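Local coordinates for ancillary protein 1 (Streptococcus pyogenes, PDB 2XI9), which probably serves as a pilus-presented adhesin and collagen-binding protein, with an internal thioester bond required for efficient interaction with host cells, at residues Ser275-Ala278 / Val279-Leu283; His267-Gly270 / Asp271-Asp274. All blocks are in the same frame, centred on the assembly; numbering follows the deposited sequence.

Contact 1: residues Ser275-Ala278 / Val279-Leu283; sequences STLA and VAKIL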
loop_
_atom_site.group_PDB
_atom_site.type_symbol
_atom_site.label_atom_id
_atom_site.label_comp_id
_atom_site.label_asym_id
_atom_site.label_seq_id
_atom_site.Cartn_x
_atom_site.Cartn_y
_atom_site.Cartn_z
ATOM N N SER A 275 11.542 5.735 26.114
ATOM C CA SER A 275 12.646 5.544 25.138
ATOM C C SER A 275 12.167 5.180 23.746
ATOM O O SER A 275 12.690 5.692 22.770
ATOM C CB SER A 275 13.636 4.448 25.603
ATOM O OG SER A 275 14.192 4.784 26.839
ATOM N N THR A 276 11.199 4.268 23.645
ATOM C CA THR A 276 10.675 3.812 22.364
ATOM C C THR A 276 9.821 4.854 21.640
ATOM O O THR A 276 9.952 5.063 20.407
ATOM C CB THR A 276 9.938 2.441 22.513
ATOM O OG1 THR A 276 10.824 1.469 23.120
ATOM C CG2 THR A 276 9.467 1.946 21.217
ATOM N N LEU A 277 8.989 5.575 22.389
ATOM C CA LEU A 277 8.254 6.676 21.808
ATOM C C LEU A 277 9.231 7.793 21.337
ATOM O O LEU A 277 9.008 8.461 20.324
ATOM C CB LEU A 277 7.213 7.187 22.835
ATOM C CG LEU A 277 6.380 8.373 22.368
ATOM C CD1 LEU A 277 5.558 8.002 21.137
ATOM C CD2 LEU A 277 5.505 8.896 23.533
ATOM N N ALA A 278 10.344 7.994 22.034
ATOM C CA ALA A 278 11.308 9.029 21.593
ATOM C C ALA A 278 11.881 8.629 20.212
ATOM O O ALA A 278 12.075 9.467 19.339
ATOM C CB ALA A 278 12.410 9.233 22.611
ATOM N N VAL A 279 12.130 7.338 20.006
ATOM C CA VAL A 279 12.593 6.864 18.698
ATOM C C VAL A 279 11.503 6.994 17.622
ATOM O O VAL A 279 11.780 7.385 16.465
ATOM C CB VAL A 279 13.165 5.444 18.782
ATOM C CG1 VAL A 279 13.352 4.834 17.363
ATOM C CG2 VAL A 279 14.464 5.467 19.569
ATOM N N ALA A 280 10.247 6.752 17.983
ATOM C CA ALA A 280 9.166 6.987 17.042
ATOM C C ALA A 280 9.212 8.456 16.605
ATOM O O ALA A 280 9.058 8.755 15.427
ATOM C CB ALA A 280 7.814 6.642 17.652
ATOM N N LYS A 281 9.435 9.347 17.565
ATOM C CA LYS A 281 9.540 10.800 17.286
ATOM C C LYS A 281 10.739 11.151 16.362
ATOM O O LYS A 281 10.610 11.986 15.447
ATOM C CB LYS A 281 9.622 11.619 18.572
ATOM C CG LYS A 281 8.339 11.650 19.437
ATOM C CD LYS A 281 8.443 12.699 20.603
ATOM C CE LYS A 281 7.186 12.683 21.495
ATOM N NZ LYS A 281 7.374 13.452 22.756
ATOM N N ILE A 282 11.886 10.529 16.622
ATOM C CA ILE A 282 13.047 10.599 15.692
ATOM C C ILE A 282 12.712 10.172 14.260
ATOM O O ILE A 282 13.015 10.879 13.324
ATOM C CB ILE A 282 14.254 9.770 16.239
ATOM C CG1 ILE A 282 14.883 10.516 17.408
ATOM C CG2 ILE A 282 15.316 9.532 15.121
ATOM C CD1 ILE A 282 15.656 9.606 18.414
ATOM N N LEU A 283 12.024 9.043 14.098
ATOM C CA LEU A 283 11.634 8.577 12.784
ATOM C C LEU A 283 10.754 9.608 12.077
ATOM O O LEU A 283 10.987 9.965 10.913
ATOM C CB LEU A 283 10.947 7.235 12.879
ATOM C CG LEU A 283 11.798 6.041 13.324
ATOM C CD1 LEU A 283 10.867 4.792 13.407
ATOM C CD2 LEU A 283 12.997 5.820 12.418
#
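The carbonyl oxygen of Ala-278 accepts a hydrogen bond from the backbone N of Ile-282, with O and N 2.9 Å apart and an N-H...O angle of 164°. Carbon atoms from two side chains crowd the same oxygen. CB of Lys-281 lies 3.4 Å from Ala-278 O. The Ile-282 side chain comes alongside it, with CG1 3.6 Å from Ala-278 O and CD1 close behind. Ile-282 places CG1 beside its backbone N (chi1 -73°), which turns this branch back toward the preceding turn. The neighbouring bond is as short: Lys-281 N donates to Leu-277 O at 2.9 Å. Ala-280 N to Thr-276 O is 3.0 Å, and Val-279 N to Ser-275 O is the longest of the four at 3.3 Å. This is the regular i to i+4 pattern of an alpha-helix, here the first turns of helix 274-288 in the thioester domain. The lysine also covers the carbonyl it binds: its CG sits 3.4 Å from Leu-277 O. Beyond CG the chain is extended and runs back past the Leu-277 side chain, where CE makes a distant touch near CG of the leucine. Leu-277 CD1 meets Ala-280 CB in a loose apolar touch of 4.4 Å. Val-279 directs CG2 toward Ser-275 O, while its CB lies close to Thr-276 O. The buried side of the helix rests on helix 238-253, where Leu-277 packs on Leu-247, Val-279 on Leu-241 and Thr-276 on Gln-240. Ser-275, Ala-278, Lys-281 and Ile-282 are exposed, although Ile-282 also touches Tyr-233. The hydroxyl OG1 of Thr-276 is held by a hydrogen bond to OD1 of Asn-273, just before the helix.

Contact 2: residues His267-Gly270 / Asp271-Asp274; sequences HGFG and DMND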
loop_
_atom_site.group_PDB
_atom_site.type_symbol
_atom_site.label_atom_id
_atom_site.label_comp_id
_atom_site.label_asym_id
_atom_site.label_seq_id
_atom_site.Cartn_x
_atom_site.Cartn_y
_atom_site.Cartn_z
ATOM N N HIS A 267 -4.597 1.453 20.114
ATOM C CA HIS A 267 -4.105 0.200 19.476
ATOM C C HIS A 267 -2.911 -0.476 20.152
ATOM O O HIS A 267 -1.988 -0.950 19.493
ATOM C CB HIS A 267 -3.786 0.432 18.003
ATOM C CG HIS A 267 -4.894 1.105 17.267
ATOM N ND1 HIS A 267 -6.034 0.440 16.881
ATOM C CD2 HIS A 267 -5.069 2.398 16.903
ATOM C CE1 HIS A 267 -6.852 1.288 16.279
ATOM N NE2 HIS A 267 -6.283 2.478 16.267
ATOM N N GLY A 268 -2.946 -0.563 21.465
ATOM C CA GLY A 268 -1.885 -1.263 22.188
ATOM C C GLY A 268 -0.652 -0.429 22.488
ATOM O O GLY A 268 0.182 -0.863 23.277
ATOM N N PHE A 269 -0.563 0.787 21.938
ATOM C CA PHE A 269 0.617 1.618 22.107
ATOM C C PHE A 269 0.767 2.194 23.499
ATOM O O PHE A 269 1.809 2.762 23.857
ATOM C CB PHE A 269 0.688 2.678 20.984
ATOM C CG PHE A 269 1.059 2.079 19.664
ATOM C CD1 PHE A 269 2.372 1.712 19.436
ATOM C CD2 PHE A 269 0.098 1.799 18.678
ATOM C CE1 PHE A 269 2.768 1.078 18.264
ATOM C CE2 PHE A 269 0.487 1.176 17.484
ATOM C CZ PHE A 269 1.826 0.809 17.284
ATOM N N GLY A 270 -0.266 2.051 24.309
ATOM C CA GLY A 270 -0.140 2.257 25.733
ATOM C C GLY A 270 1.033 1.525 26.379
ATOM O O GLY A 270 1.581 2.005 27.359
ATOM N N ASP A 271 1.422 0.366 25.835
ATOM C CA ASP A 271 2.565 -0.405 26.374
ATOM C C ASP A 271 3.937 0.094 25.858
ATOM O O ASP A 271 4.971 -0.487 26.194
ATOM C CB ASP A 271 2.428 -1.878 25.968
ATOM C CG ASP A 271 3.383 -2.795 26.726
ATOM O OD1 ASP A 271 3.578 -2.617 27.925
ATOM O OD2 ASP A 271 3.945 -3.732 26.121
HETATM N N MSE A 272 3.964 1.135 25.031
HETATM C CA MSE A 272 5.235 1.693 24.546
HETATM C C MSE A 272 5.894 2.542 25.632
HETATM O O MSE A 272 5.277 3.473 26.170
HETATM C CB MSE A 272 4.984 2.530 23.269
HETATM C CG MSE A 272 6.204 3.085 22.625
HETATM SE SE MSE A 272 5.913 3.918 20.930
HETATM C CE MSE A 272 5.997 2.371 19.751
ATOM N N ASN A 273 7.150 2.239 25.958
ATOM C CA ASN A 273 7.876 3.002 26.980
ATOM C C ASN A 273 8.415 4.365 26.439
ATOM O O ASN A 273 8.352 4.638 25.232
ATOM C CB ASN A 273 8.952 2.142 27.671
ATOM C CG ASN A 273 10.168 1.847 26.784
ATOM O OD1 ASN A 273 10.349 2.482 25.746
ATOM N ND2 ASN A 273 11.014 0.883 27.211
ATOM N N ASP A 274 8.910 5.213 27.331
ATOM C CA ASP A 274 9.382 6.568 26.932
ATOM C C ASP A 274 10.501 6.540 25.877
ATOM O O ASP A 274 10.423 7.261 24.882
ATOM C CB ASP A 274 9.885 7.345 28.148
ATOM C CG ASP A 274 8.766 7.771 29.106
ATOM O OD1 ASP A 274 7.577 7.727 28.730
ATOM O OD2 ASP A 274 9.089 8.166 30.246
HETATM O O HOH W 1 2.763 4.921 25.243
HETATM O O HOH W 2 3.921 2.140 28.753
#
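Phe-269 and Met-272, the latter a selenomethionine, lie side by side and point the same way. The methyl CE of Met-272 reaches the edge of the phenyl ring, near its plane, 3.7 Å from Phe-269 CD1. The Met-272 chain leaves the backbone extended, with CG anti to N (chi1 -176°). The chain then bends about the CG-SE bond (chi3 -85°), and this bend carries CE to the ring. Both side chains also pack on Leu-247 of helix 238-253. Two turns of 3-10 type bring the pair together. Asp-271 N donates to Gly-268 O at 3.1 Å, and Met-272 N donates to Phe-269 O at 2.9 Å. Phe-269 O takes a second bond, from a water at 2.7 Å that also donates to Met-272 O. Gly-268 has a positive phi, a backbone shape that suits glycine. Asp-271 keeps only its CB near the turn, 3.6 Å from Gly-268 O. Its CG stands opposite the backbone N (chi1 -167°), which carries the carboxylate off toward Thr-139 and Gln-140. There Thr-139 OG1 binds OD1 and the backbone N of Gln-140 binds OD2. Asn-273 is the N-cap of the following helix, and its OD1 caps the backbone N of Thr-276. The chemistry is thus divided: apolar side chains face helix 238-253, water bridges the turn's carbonyls, and the two carboxylate bonds probably fix the rotation of Asp-271.

In the fold
The two contacts follow each other along the chain in the thioester domain, with centres about 12 Å apart. Contact 2 is the loop from helix 260-263 and ends on the first residue of helix 274-288; contact 1 is the turns that follow. Both are partly buried, and both lean on helix 238-253, where Leu-247 receives side chains from each. They meet directly where the selenium of Met-272 packs 3.7 Å from Leu-277 CA. Their bonding differs with their place. Contact 1 relies on regular helical backbone bonds and aliphatic side chains. Contact 2 uses shorter turns, bridging waters and an aspartate tied to the 138-140 region.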